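Putative sugar isomerase (Parabacteroides distasonis, PDB 3LMZ) is a putative sugar isomerase with a xylose isomerase-like TIM barrel, its sugar substrate not established. Local coordinates at residues His19-Gly24 and Leu42-Cys48; Phe27-Leu32 and Asp51-Pro55; Ala79-Met85 and Val103-Val109; Val175-Lys179 and Ala214-Met219; Ile203-Arg207 and Glu245-Phe250. One frame throughout, in Å; residues are numbered along the deposited sequence. Where two conformers were deposited one is given.

All five contacts belong to one xylose isomerase-like TIM barrel. Interactions 1 and 3 tie neighbouring barrel strands and meet at Cys48, whose SG lies 3.3 Å from Gly81 O. Interaction 2 joins the loops that follow the two strands of interaction 1, and Gly24 O lies 3.4 Å from Phe52 CZ. Interaction 5 packs a loop on helix 240-256; there Ile247 CD1 reaches Ile44 CD1 of interaction 1 at 3.6 Å. Interaction 4 pairs two outer helices, its centre about 31 Å from that of interaction 2. A citrate, probably from the crystallisation liquor, bonds Tyr84 of interaction 3 and comes within about 6 Å of the Phe52 side chain. It may mark a pocket.

Interaction 1. Residues His19-Gly24 and Leu42-Cys48; sequences HLGMAG and LDIHYLC
The backbones of Met22 and Leu47 meet in a single bridge, CA to CA 5.0 Å, where strand 19-22 and strand 46-48 run at 49° to each other. Two hydrogen bonds tie it. Met22 N gives to Tyr46 O at 3.0 Å. Cys48 N gives to Met22 O, also at 3.0 Å, and this bond is almost straight at 174°. Before the bridge the chains diverge. A water spans the wider gap, donating to Leu20 O and accepting from His45 N.

These are successive strands of the TIM barrel, with helix 32-41 between them in sequence. Strand 19-22 also pairs with strand 227-230, and strand 46-49 pairs with strand 76-85, so this short bridge helps to close the ring.

The Tyr46 ring lies against the start of the first strand. Leu20 O sits at the ring edge, in plane, 3.5 Å from Tyr46 CD2. His19 CB comes obliquely to Tyr46 CE2 at 3.9 Å. With an alanine in place of Tyr46, His19 and Met227 would probably lose the ring they rest on, and a gap would open beside Leu20 O.

Selenomethionine Met22 bends at its second and third torsions, which brings CE to Leu42 CD1 at 3.9 Å and near Ile44 CD1. A second deposited conformer makes this touch less certain. Just after helix 32-41, Asp43 has positive phi and closes a Schellman motif. There His45 NE2 donates to Asp43 OD1 at 2.7 Å from above the carboxylate plane, while His45 ND1 bonds Lys74 O.

Interaction 2. Residues Phe27-Leu32 and Asp51-Pro55; sequences FVNFDL and DFHLP
His53 bonds Phe30 O and is packed between Leu32 and its own neighbour Phe52. Its NE2 donates to Phe30 O at 2.9 Å, with an angle of 160° at the hydrogen. The oxygen lies at the ring edge, in plane with the imidazole. Leu32 CA sits 3.8 Å above one face, offset toward the rim. The opposite face is covered by Phe52 CD1, 3.7 Å from the plane and over the ring centre. Phe27 CB adds a touch at His53 CE1, 4.0 Å away. This is the tight part of the contact.

The other part is looser, a rim of van der Waals contact between Val28 and Phe52. Val28 CA lies over a face of the Phe52 ring in a CH-pi contact, 4.0 Å from its centroid. Val28 CG2 reaches Phe52 CE2 at 3.8 Å, the two side chains crossing at about a right angle. Phe52 CG stands between its own backbone N and carbonyl carbon (chi1 50°), which turns the ring toward Val28. Asp31, next to Leu32, is exposed. It serves as N-cap of helix 32-41, its OD1 taking the N-H of Thr34.

Both segments lie in loops after barrel strands 19-22 and 46-49, the first running into helix 32-41. This is the end of the TIM barrel where such enzymes usually carry their active site, and a citrate is bound near Phe52. Phe27 to Phe30 form a type I turn, and Phe30 O at its end meets the imidazole. The bond needs a hydrogen on NE2, so that nitrogen is committed to the backbone, and together with the two covered faces it should fix the ring's rotation.

Interaction 3. Residues Ala79-Met85 and Val103-Val109; sequences AVGPIYM and VKLIVGV
Val80 and Ile106 start the parallel pairing of a beta-alpha-beta unit of the TIM barrel, in which strand 76-85 passes through helix 88-101 to strand 105-110. Val80 N bonds Leu105 O, and Val107 N bonds Val80 O at 2.8 Å. The register then shifts by one at a beta bulge, so that Ile83 pairs with Gly108 and Tyr84 with Val109.

Gly81 and Pro82 make the bulge, with a cis peptide between them. Gly81 has phi 119°, and any CB there would run into Val107 O, which leaves no room for any residue but glycine. Val107 O is met by three groups. Ile83 N donates to it at 2.9 Å, while Gly81 CA and Pro82 CA make CA-H...O contacts. Further on, Val109 N bonds Ile83 O and Met85 N bonds Val109 O.

Val80 CG2 and Ile106 CG1 lie side by side at 4.0 Å, on the face covered by helix 88-101. Selenomethionine Met85 is extended beyond CG and sends CE across to Ile106 CG2, 3.7 Å away. Gly108 leaves room for this methyl, since a CB there would be tight against it. On another side of the strands Pro82 CG packs on Val107 CG1 at 3.9 Å. Ala79 CB touches Leu105 CG at 3.8 Å.

At the strand end Tyr84 is exposed, and its OH bonds a citrate, probably from the crystallisation liquor. Its ring lies flat against Val109, whose CB is 3.9 Å from the ring centroid and 15° off the normal.

Interaction 4. Residues Val175-Lys179 and Ala214-Met219; sequences VADLK and ALIRMM
Ala214 O takes the helix bond from Met218 N at 2.9 Å, and Val175 CG1 rests against the same oxygen at 3.7 Å. The rest of the contact is apolar. Val175 faces the other helix with both methyls. CG1 stands opposite its backbone N (chi1 178°) and also meets Met218 CB at 3.8 Å. CG2 lies against Leu215 N at 3.7 Å and touches Ala214 CB. Val175 is thus wedged between Ala214, Leu215 and Met218. Cutting Val175 back to an alanine would remove both methyls and is likely to leave a gap between Ala214 and Met218.

The two segments belong to helices 174-181 and 212-221, which pack side by side on the outside of the TIM barrel. Their local axes are nearly parallel, at 8°, and 9.7 Å apart. Beneath them lies strand 185-193, where Leu178 touches Val185 and both Leu215 and Met219 touch Met188.

Leu178 carries the inner part of the contact. Its CD2 meets Met218 CG at 3.7 Å as the two side chains slide past each other in opposite directions. The same methyl meets Met219 CG at 3.7 Å, this time crossing at about a right angle.

Toward solvent, selenomethionine Met218 curls round and lays SE 3.8 Å from Lys179 CB. Lys179 CE comes very close to Met218 CE, but Lys179 has two deposited conformers and this touch is doubtful.

Interaction 5. Residues Ile203-Arg207 and Glu245-Phe250; sequences IEIGR and ESIGYF
The Arg207 guanidinium meets Glu245 at its edge, and Glu204 CD lies over the centre of one face, 3.6 Å from the plane. Arg207 holds the Glu245 carboxylate side-on. NH2 bonds OE1 at 2.7 Å on the syn lone pair, and NE bonds OE2 at 3.1 Å. The two planes are 39° apart. Glu204 pairs with Arg207 by charge alone, at long range, and its OE1 has Lys234 as its main salt-bridge partner.

The Tyr249 ring has Gly206 CA over its centre, 3.5 Å from the plane. A side chain on Gly206 would clash with this ring. Tyr249 OH bonds Asp255 of the second subunit.

Glu204 to Arg207 form a type II turn, in the barrel loop between strand 202-203 and helix 212-221. This turn packs on helix 240-256 at the subunit interface. Lys251 of the second subunit bridges Glu245 OE2, and Arg207 NH2 bonds Arg41 O of the second subunit.

Ser246 OG takes the N-H of Ile205 at 3.0 Å, nearly straight, and also bonds Gly242 O. Ile205 CB packs on Ser246 CB at 3.7 Å. A water donates to both Ile205 O and Glu245 OE2.

Interaction 1. Residues His19-Gly24 and Leu42-Cys48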
# COMPACT_ATOMS: atom_id res chain seq x y z
N HIS A 19 15.00 -2.84 -9.40
CA HIS A 19 14.79 -3.53 -8.14
C HIS A 19 14.23 -2.55 -7.10
O HIS A 19 14.72 -1.43 -6.94
CB HIS A 19 16.11 -4.06 -7.64
CG HIS A 19 16.84 -4.88 -8.66
ND1 HIS A 19 16.52 -6.19 -8.89
CD2 HIS A 19 17.83 -4.55 -9.53
CE1 HIS A 19 17.32 -6.66 -9.84
NE2 HIS A 19 18.11 -5.69 -10.25
N LEU A 20 13.21 -2.96 -6.37
CA LEU A 20 12.61 -2.18 -5.31
C LEU A 20 13.48 -2.24 -4.04
O LEU A 20 13.84 -3.32 -3.54
CB LEU A 20 11.21 -2.73 -4.99
CG LEU A 20 10.41 -2.00 -3.91
CD1 LEU A 20 10.23 -0.50 -4.21
CD2 LEU A 20 9.00 -2.59 -3.74
N GLY A 21 13.77 -1.06 -3.50
CA GLY A 21 14.53 -0.97 -2.25
C GLY A 21 14.00 0.10 -1.33
O GLY A 21 12.96 0.73 -1.58
N MSE A 22 14.72 0.29 -0.22
CA MSE A 22 14.45 1.36 0.71
C MSE A 22 15.70 2.19 0.93
O MSE A 22 16.78 1.70 1.14
CB MSE A 22 13.97 0.81 2.06
CG MSE A 22 13.43 1.88 3.00
SE MSE A 22 11.54 2.08 2.56
CE MSE A 22 10.85 0.52 3.39
N ALA A 23 15.45 3.49 0.92
CA ALA A 23 16.47 4.49 1.19
C ALA A 23 16.54 4.57 2.75
O ALA A 23 15.50 4.56 3.42
CB ALA A 23 16.02 5.87 0.55
N GLY A 24 17.76 4.64 3.31
CA GLY A 24 17.89 4.56 4.76
C GLY A 24 17.27 5.74 5.52
O GLY A 24 16.78 5.53 6.66
N LEU A 42 7.42 -6.13 4.41
CA LEU A 42 7.04 -5.57 3.12
C LEU A 42 7.54 -6.30 1.90
O LEU A 42 7.24 -5.91 0.79
CB LEU A 42 7.49 -4.12 3.01
CG LEU A 42 6.93 -3.12 3.98
CD1 LEU A 42 7.82 -1.83 3.97
CD2 LEU A 42 5.49 -2.84 3.64
N ASP A 43 8.25 -7.41 2.08
CA ASP A 43 8.86 -8.16 0.97
C ASP A 43 9.83 -7.34 0.15
O ASP A 43 9.92 -7.47 -1.07
CB ASP A 43 7.78 -8.80 0.10
CG ASP A 43 8.30 -9.90 -0.84
OD1 ASP A 43 9.26 -10.64 -0.48
OD2 ASP A 43 7.74 -10.04 -1.97
N ILE A 44 10.63 -6.52 0.83
CA ILE A 44 11.64 -5.66 0.21
C ILE A 44 13.02 -6.23 0.59
O ILE A 44 13.26 -6.51 1.77
CB ILE A 44 11.51 -4.16 0.67
CG1 ILE A 44 10.16 -3.60 0.18
CG2 ILE A 44 12.74 -3.34 0.24
CD1 ILE A 44 9.81 -2.18 0.70
N HIS A 45 13.89 -6.33 -0.40
CA HIS A 45 15.12 -7.12 -0.28
C HIS A 45 16.38 -6.28 -0.42
O HIS A 45 17.44 -6.84 -0.41
CB HIS A 45 15.04 -8.32 -1.29
CG HIS A 45 13.87 -9.17 -0.98
ND1 HIS A 45 13.87 -10.01 0.12
CD2 HIS A 45 12.65 -9.27 -1.55
CE1 HIS A 45 12.67 -10.58 0.21
NE2 HIS A 45 11.91 -10.12 -0.78
N TYR A 46 16.22 -4.95 -0.55
CA TYR A 46 17.38 -4.09 -0.76
C TYR A 46 17.28 -2.84 0.13
O TYR A 46 16.25 -2.22 0.16
CB TYR A 46 17.49 -3.68 -2.24
CG TYR A 46 17.69 -4.88 -3.13
CD1 TYR A 46 18.93 -5.47 -3.23
CD2 TYR A 46 16.65 -5.37 -3.88
CE1 TYR A 46 19.14 -6.58 -4.02
CE2 TYR A 46 16.83 -6.50 -4.66
CZ TYR A 46 18.09 -7.09 -4.73
OH TYR A 46 18.29 -8.21 -5.54
N LEU A 47 18.42 -2.49 0.75
CA LEU A 47 18.52 -1.35 1.65
C LEU A 47 19.78 -0.55 1.25
O LEU A 47 20.87 -1.12 1.12
CB LEU A 47 18.66 -1.83 3.09
CG LEU A 47 18.89 -0.78 4.16
CD1 LEU A 47 17.72 0.24 4.24
CD2 LEU A 47 19.20 -1.40 5.57
N CYS A 48 19.59 0.77 1.14
CA CYS A 48 20.73 1.65 0.99
C CYS A 48 21.22 2.01 2.40
O CYS A 48 20.43 2.41 3.26
CB CYS A 48 20.37 2.89 0.18
SG CYS A 48 21.88 3.74 -0.43
O HOH W 1 12.95 -5.87 -3.17

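Interaction 2. Residues Phe27-Leu32 and Asp51-Pro55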
# COMPACT_ATOMS: atom_id res chain seq x y z
N PHE A 27 14.11 5.61 7.64
CA PHE A 27 14.20 5.09 8.99
C PHE A 27 15.21 5.87 9.82
O PHE A 27 15.73 5.33 10.80
CB PHE A 27 14.54 3.59 8.90
CG PHE A 27 13.42 2.76 8.38
CD1 PHE A 27 12.38 2.35 9.22
CD2 PHE A 27 13.34 2.44 7.03
CE1 PHE A 27 11.32 1.61 8.73
CE2 PHE A 27 12.25 1.69 6.56
CZ PHE A 27 11.26 1.32 7.40
N VAL A 28 15.35 7.18 9.63
CA VAL A 28 16.29 7.97 10.43
C VAL A 28 15.97 7.92 11.91
O VAL A 28 16.88 8.00 12.73
CB VAL A 28 16.35 9.44 9.94
CG1 VAL A 28 14.99 10.18 10.13
CG2 VAL A 28 17.52 10.23 10.61
N ASN A 29 14.68 7.76 12.27
CA ASN A 29 14.27 7.73 13.65
C ASN A 29 14.21 6.32 14.28
O ASN A 29 13.75 6.17 15.45
CB ASN A 29 12.92 8.46 13.82
CG ASN A 29 13.05 9.97 13.60
OD1 ASN A 29 14.02 10.57 14.05
ND2 ASN A 29 12.12 10.55 12.88
N PHE A 30 14.63 5.29 13.53
CA PHE A 30 14.53 3.90 13.90
C PHE A 30 15.83 3.13 13.79
O PHE A 30 16.67 3.46 12.93
CB PHE A 30 13.42 3.22 13.11
CG PHE A 30 12.09 3.89 13.36
CD1 PHE A 30 11.37 3.63 14.51
CD2 PHE A 30 11.70 4.93 12.58
CE1 PHE A 30 10.18 4.31 14.82
CE2 PHE A 30 10.53 5.64 12.86
CZ PHE A 30 9.76 5.32 14.00
N ASP A 31 16.02 2.15 14.65
CA ASP A 31 17.20 1.33 14.60
C ASP A 31 17.20 0.34 13.46
O ASP A 31 16.21 0.14 12.73
CB ASP A 31 17.55 0.68 15.95
CG ASP A 31 16.52 -0.26 16.43
OD1 ASP A 31 15.75 -0.79 15.62
OD2 ASP A 31 16.51 -0.53 17.67
N LEU A 32 18.35 -0.30 13.28
CA LEU A 32 18.47 -1.26 12.18
C LEU A 32 17.53 -2.46 12.33
O LEU A 32 16.97 -2.92 11.32
CB LEU A 32 19.92 -1.72 12.04
CG LEU A 32 20.20 -2.69 10.91
CD1 LEU A 32 19.91 -2.09 9.59
CD2 LEU A 32 21.67 -3.15 11.04
N ASP A 51 24.80 5.90 7.72
CA ASP A 51 25.72 5.93 8.84
C ASP A 51 25.07 5.72 10.20
O ASP A 51 25.68 5.17 11.11
CB ASP A 51 26.57 7.21 8.82
CG ASP A 51 25.75 8.54 8.89
OD1 ASP A 51 24.51 8.51 8.86
OD2 ASP A 51 26.41 9.60 8.93
N PHE A 52 23.79 6.13 10.35
CA PHE A 52 23.07 5.88 11.62
C PHE A 52 22.69 4.42 11.88
O PHE A 52 22.28 4.04 13.00
CB PHE A 52 21.87 6.85 11.75
CG PHE A 52 20.98 6.92 10.54
CD1 PHE A 52 20.09 5.90 10.28
CD2 PHE A 52 20.91 8.09 9.77
CE1 PHE A 52 19.25 5.98 9.20
CE2 PHE A 52 20.07 8.13 8.72
CZ PHE A 52 19.23 7.11 8.44
N HIS A 53 22.81 3.59 10.85
CA HIS A 53 22.73 2.15 10.97
C HIS A 53 24.10 1.42 10.96
O HIS A 53 24.29 0.42 11.69
CB HIS A 53 21.81 1.58 9.89
CG HIS A 53 20.40 1.95 10.06
ND1 HIS A 53 19.53 2.05 9.00
CD2 HIS A 53 19.69 2.28 11.17
CE1 HIS A 53 18.33 2.39 9.45
NE2 HIS A 53 18.40 2.54 10.76
N LEU A 54 25.04 1.92 10.15
CA LEU A 54 26.37 1.32 10.08
C LEU A 54 27.39 2.46 10.00
O LEU A 54 27.74 2.93 8.90
CB LEU A 54 26.51 0.40 8.89
CG LEU A 54 27.81 -0.41 8.79
CD1 LEU A 54 27.94 -1.38 9.97
CD2 LEU A 54 27.91 -1.15 7.44
N PRO A 55 27.86 2.91 11.16
CA PRO A 55 28.81 4.02 11.17
C PRO A 55 30.07 3.73 10.37
O PRO A 55 30.52 2.57 10.30
CB PRO A 55 29.12 4.22 12.64
CG PRO A 55 27.88 3.70 13.31
CD PRO A 55 27.47 2.53 12.52

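Interaction 3. Residues Ala79-Met85 and Val103-Val109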
# COMPACT_ATOMS: atom_id res chain seq x y z
N ALA A 79 24.20 -0.40 -1.50
CA ALA A 79 25.00 0.80 -1.68
C ALA A 79 25.11 1.45 -0.30
O ALA A 79 24.44 1.04 0.65
CB ALA A 79 24.31 1.73 -2.69
N VAL A 80 25.98 2.44 -0.26
CA VAL A 80 26.10 3.30 0.94
C VAL A 80 25.74 4.75 0.62
O VAL A 80 26.12 5.25 -0.49
CB VAL A 80 27.53 3.26 1.58
CG1 VAL A 80 27.84 1.84 2.20
CG2 VAL A 80 28.64 3.66 0.59
N GLY A 81 25.03 5.39 1.56
CA GLY A 81 24.74 6.83 1.47
C GLY A 81 23.27 7.14 1.41
O GLY A 81 22.45 6.26 1.58
N PRO A 82 22.93 8.39 1.11
CA PRO A 82 23.87 9.47 0.81
C PRO A 82 24.89 9.80 1.89
O PRO A 82 24.59 9.85 3.06
CB PRO A 82 22.97 10.68 0.60
CG PRO A 82 21.59 10.10 0.21
CD PRO A 82 21.52 8.75 0.86
N ILE A 83 26.12 10.06 1.46
CA ILE A 83 27.22 10.52 2.30
C ILE A 83 27.63 11.90 1.79
O ILE A 83 28.05 12.02 0.64
CB ILE A 83 28.45 9.57 2.26
CG1 ILE A 83 28.08 8.13 2.69
CG2 ILE A 83 29.58 10.16 3.15
CD1 ILE A 83 29.15 7.09 2.47
N TYR A 84 27.49 12.92 2.61
CA TYR A 84 27.90 14.27 2.28
C TYR A 84 29.44 14.32 2.40
O TYR A 84 30.00 13.76 3.39
CB TYR A 84 27.27 15.29 3.20
CG TYR A 84 25.82 15.58 2.89
CD1 TYR A 84 24.82 14.63 3.03
CD2 TYR A 84 25.46 16.81 2.36
CE1 TYR A 84 23.49 14.93 2.68
CE2 TYR A 84 24.13 17.12 2.04
CZ TYR A 84 23.15 16.19 2.23
OH TYR A 84 21.81 16.50 1.93
N MSE A 85 30.09 14.96 1.45
CA MSE A 85 31.55 15.01 1.39
C MSE A 85 32.03 16.44 1.12
O MSE A 85 31.79 16.94 0.03
CB MSE A 85 32.09 14.05 0.33
CG MSE A 85 31.58 12.67 0.54
SE MSE A 85 32.13 11.39 -0.86
CE MSE A 85 30.64 10.20 -0.62
N VAL A 103 30.33 -2.93 -1.08
CA VAL A 103 29.48 -2.38 -2.14
C VAL A 103 30.34 -1.71 -3.23
O VAL A 103 31.54 -1.45 -3.03
CB VAL A 103 28.43 -1.39 -1.61
CG1 VAL A 103 27.52 -2.11 -0.61
CG2 VAL A 103 29.07 -0.16 -1.02
N LYS A 104 29.73 -1.49 -4.40
CA LYS A 104 30.41 -0.86 -5.54
C LYS A 104 29.68 0.39 -6.00
O LYS A 104 29.97 0.89 -7.10
CB LYS A 104 30.60 -1.85 -6.67
CG LYS A 104 31.42 -3.02 -6.16
CD LYS A 104 32.09 -3.81 -7.21
CE LYS A 104 32.88 -4.98 -6.51
NZ LYS A 104 32.26 -5.45 -5.18
N LEU A 105 28.73 0.85 -5.18
CA LEU A 105 27.92 2.05 -5.48
C LEU A 105 27.87 2.90 -4.20
O LEU A 105 27.50 2.44 -3.10
CB LEU A 105 26.48 1.68 -5.89
CG LEU A 105 25.48 2.81 -6.11
CD1 LEU A 105 25.96 3.77 -7.16
CD2 LEU A 105 24.05 2.24 -6.45
N ILE A 106 28.24 4.15 -4.39
CA ILE A 106 28.25 5.17 -3.36
C ILE A 106 27.29 6.28 -3.79
O ILE A 106 27.37 6.78 -4.91
CB ILE A 106 29.66 5.80 -3.17
CG1 ILE A 106 30.66 4.76 -2.70
CG2 ILE A 106 29.60 7.01 -2.22
CD1 ILE A 106 32.16 5.28 -2.62
N VAL A 107 26.31 6.58 -2.93
CA VAL A 107 25.41 7.73 -3.10
C VAL A 107 26.04 8.85 -2.25
O VAL A 107 26.30 8.73 -1.06
CB VAL A 107 23.97 7.38 -2.71
CG1 VAL A 107 23.05 8.58 -3.05
CG2 VAL A 107 23.50 6.07 -3.45
N GLY A 108 26.33 9.97 -2.92
CA GLY A 108 27.12 11.06 -2.32
C GLY A 108 26.58 12.45 -2.59
O GLY A 108 25.76 12.64 -3.51
N VAL A 109 27.03 13.39 -1.76
CA VAL A 109 26.82 14.78 -2.02
C VAL A 109 28.16 15.49 -1.87
O VAL A 109 28.47 15.98 -0.79
CB VAL A 109 25.73 15.37 -1.11
CG1 VAL A 109 25.38 16.83 -1.52
CG2 VAL A 109 24.48 14.47 -1.16

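Interaction 4. Residues Val175-Lys179 and Ala214-Met219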
# COMPACT_ATOMS: atom_id res chain seq x y z
N VAL A 175 10.50 11.94 -15.58
CA VAL A 175 10.46 10.92 -16.62
C VAL A 175 11.26 11.39 -17.85
O VAL A 175 12.04 10.63 -18.37
CB VAL A 175 8.97 10.57 -16.97
CG1 VAL A 175 8.93 9.54 -18.09
CG2 VAL A 175 8.19 10.10 -15.69
N ALA A 176 11.09 12.66 -18.26
CA ALA A 176 11.88 13.20 -19.39
C ALA A 176 13.35 13.32 -19.01
O ALA A 176 14.25 13.08 -19.84
CB ALA A 176 11.32 14.54 -19.91
N ASP A 177 13.63 13.64 -17.73
CA ASP A 177 15.04 13.68 -17.29
C ASP A 177 15.68 12.27 -17.34
O ASP A 177 16.82 12.10 -17.76
CB ASP A 177 15.16 14.31 -15.90
CG ASP A 177 15.00 15.81 -15.94
OD1 ASP A 177 14.92 16.41 -17.03
OD2 ASP A 177 14.88 16.40 -14.86
N LEU A 178 14.92 11.26 -16.90
CA LEU A 178 15.40 9.87 -17.01
C LEU A 178 15.72 9.49 -18.48
O LEU A 178 16.78 8.90 -18.76
CB LEU A 178 14.41 8.87 -16.37
CG LEU A 178 14.78 7.39 -16.54
CD1 LEU A 178 16.13 7.00 -15.83
CD2 LEU A 178 13.60 6.54 -16.01
N LYS A 179 14.83 9.88 -19.41
CA LYS A 179 15.06 9.62 -20.85
C LYS A 179 16.38 10.27 -21.30
O LYS A 179 17.22 9.62 -21.92
CB LYS A 179 13.91 10.11 -21.72
CG LYS A 179 14.06 9.78 -23.21
CD LYS A 179 13.04 10.54 -24.08
CE LYS A 179 11.67 9.91 -24.04
NZ LYS A 179 10.65 10.73 -24.78
N ALA A 214 4.23 6.35 -16.02
CA ALA A 214 5.16 6.85 -17.00
C ALA A 214 6.62 6.53 -16.63
O ALA A 214 7.44 6.20 -17.51
CB ALA A 214 4.95 8.36 -17.23
N LEU A 215 6.91 6.63 -15.34
CA LEU A 215 8.23 6.34 -14.81
C LEU A 215 8.56 4.85 -15.07
O LEU A 215 9.63 4.50 -15.58
CB LEU A 215 8.29 6.75 -13.33
CG LEU A 215 9.63 6.63 -12.66
CD1 LEU A 215 10.65 7.69 -13.22
CD2 LEU A 215 9.57 6.67 -11.09
N ILE A 216 7.61 3.99 -14.75
CA ILE A 216 7.82 2.56 -14.95
C ILE A 216 8.01 2.20 -16.43
O ILE A 216 8.93 1.46 -16.79
CB ILE A 216 6.63 1.80 -14.40
CG1 ILE A 216 6.69 1.84 -12.87
CG2 ILE A 216 6.51 0.37 -15.00
CD1 ILE A 216 7.62 0.93 -12.26
N ARG A 217 7.21 2.79 -17.32
CA ARG A 217 7.39 2.54 -18.73
C ARG A 217 8.75 3.04 -19.20
O ARG A 217 9.40 2.40 -20.02
CB ARG A 217 6.27 3.20 -19.55
CG ARG A 217 4.94 2.52 -19.45
CD ARG A 217 3.92 3.20 -20.38
NE ARG A 217 2.60 2.98 -19.83
CZ ARG A 217 1.88 3.90 -19.17
NH1 ARG A 217 2.29 5.17 -19.04
NH2 ARG A 217 0.70 3.54 -18.70
N MSE A 218 9.17 4.19 -18.69
CA MSE A 218 10.45 4.75 -19.11
C MSE A 218 11.63 3.93 -18.63
O MSE A 218 12.66 3.80 -19.32
CB MSE A 218 10.60 6.23 -18.67
CG MSE A 218 11.84 6.89 -19.25
SE MSE A 218 11.98 6.86 -21.18
CE MSE A 218 10.46 7.99 -21.62
N MSE A 219 11.51 3.37 -17.44
CA MSE A 219 12.60 2.52 -16.93
C MSE A 219 12.78 1.28 -17.77
O MSE A 219 13.89 0.81 -17.97
CB MSE A 219 12.42 2.17 -15.45
CG MSE A 219 12.57 3.37 -14.50
SE MSE A 219 12.55 2.93 -12.62
CE MSE A 219 10.65 2.57 -12.53

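Interaction 5. Residues Ile203-Arg207 and Glu245-Phe250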
# COMPACT_ATOMS: atom_id res chain seq x y z
N ILE A 203 4.15 13.09 0.27
CA ILE A 203 2.87 12.43 0.46
C ILE A 203 3.00 10.97 0.04
O ILE A 203 3.90 10.64 -0.71
CB ILE A 203 1.72 13.18 -0.29
CG1 ILE A 203 0.33 12.76 0.20
CG2 ILE A 203 1.86 13.06 -1.84
CD1 ILE A 203 -0.78 13.67 -0.31
N GLU A 204 2.04 10.15 0.43
CA GLU A 204 2.02 8.72 0.11
C GLU A 204 2.02 8.58 -1.41
O GLU A 204 1.30 9.29 -2.08
CB GLU A 204 0.75 8.09 0.71
CG GLU A 204 0.77 8.04 2.20
CD GLU A 204 0.21 9.27 2.91
OE1 GLU A 204 0.14 10.39 2.35
OE2 GLU A 204 -0.18 9.15 4.12
N ILE A 205 2.76 7.58 -1.92
CA ILE A 205 2.83 7.32 -3.34
C ILE A 205 1.44 7.01 -3.85
O ILE A 205 0.68 6.20 -3.27
CB ILE A 205 3.81 6.17 -3.67
CG1 ILE A 205 5.24 6.68 -3.46
CG2 ILE A 205 3.55 5.63 -5.10
CD1 ILE A 205 6.31 5.67 -3.80
N GLY A 206 1.07 7.71 -4.93
CA GLY A 206 -0.24 7.60 -5.53
C GLY A 206 -1.15 8.78 -5.23
O GLY A 206 -2.07 9.06 -6.02
N ARG A 207 -0.93 9.42 -4.08
CA ARG A 207 -1.73 10.58 -3.65
C ARG A 207 -1.26 11.89 -4.25
O ARG A 207 -1.97 12.89 -4.16
CB ARG A 207 -1.77 10.71 -2.13
CG ARG A 207 -2.35 9.56 -1.45
CD ARG A 207 -2.59 9.88 0.01
NE ARG A 207 -2.88 8.75 0.90
CZ ARG A 207 -3.30 8.88 2.13
NH1 ARG A 207 -3.64 10.08 2.60
NH2 ARG A 207 -3.47 7.81 2.83
N GLU A 245 1.58 1.89 2.58
CA GLU A 245 0.66 2.28 1.51
C GLU A 245 1.42 2.64 0.25
O GLU A 245 1.06 2.25 -0.86
CB GLU A 245 -0.18 3.50 1.92
CG GLU A 245 -1.15 3.97 0.83
CD GLU A 245 -2.01 5.18 1.22
OE1 GLU A 245 -2.13 5.44 2.45
OE2 GLU A 245 -2.59 5.76 0.28
N SER A 246 2.54 3.37 0.39
CA SER A 246 3.30 3.79 -0.76
C SER A 246 3.88 2.57 -1.51
O SER A 246 3.90 2.53 -2.76
CB SER A 246 4.46 4.66 -0.32
OG SER A 246 4.09 5.91 0.23
N ILE A 247 4.37 1.57 -0.77
CA ILE A 247 4.91 0.35 -1.33
C ILE A 247 3.80 -0.43 -2.06
O ILE A 247 4.01 -0.95 -3.18
CB ILE A 247 5.65 -0.48 -0.24
CG1 ILE A 247 6.95 0.21 0.18
CG2 ILE A 247 5.84 -1.92 -0.73
CD1 ILE A 247 8.00 0.45 -0.91
N GLY A 248 2.64 -0.55 -1.45
CA GLY A 248 1.54 -1.20 -2.13
C GLY A 248 1.14 -0.57 -3.44
O GLY A 248 0.95 -1.23 -4.41
N TYR A 249 1.02 0.76 -3.43
CA TYR A 249 0.66 1.48 -4.62
C TYR A 249 1.75 1.23 -5.69
O TYR A 249 1.50 0.91 -6.85
CB TYR A 249 0.45 2.95 -4.36
CG TYR A 249 -0.35 3.68 -5.43
CD1 TYR A 249 0.22 4.04 -6.61
CD2 TYR A 249 -1.71 3.98 -5.22
CE1 TYR A 249 -0.56 4.67 -7.62
CE2 TYR A 249 -2.46 4.59 -6.18
CZ TYR A 249 -1.89 4.93 -7.38
OH TYR A 249 -2.66 5.53 -8.34
N PHE A 250 3.02 1.36 -5.34
CA PHE A 250 4.12 1.23 -6.28
C PHE A 250 4.20 -0.21 -6.80
O PHE A 250 4.52 -0.44 -7.99
CB PHE A 250 5.44 1.62 -5.62
CG PHE A 250 6.61 1.68 -6.58
CD1 PHE A 250 6.81 2.78 -7.37
CD2 PHE A 250 7.44 0.60 -6.72
CE1 PHE A 250 7.88 2.83 -8.27
CE2 PHE A 250 8.49 0.63 -7.64
CZ PHE A 250 8.69 1.74 -8.41
O HOH W 2 -2.05 5.75 -2.40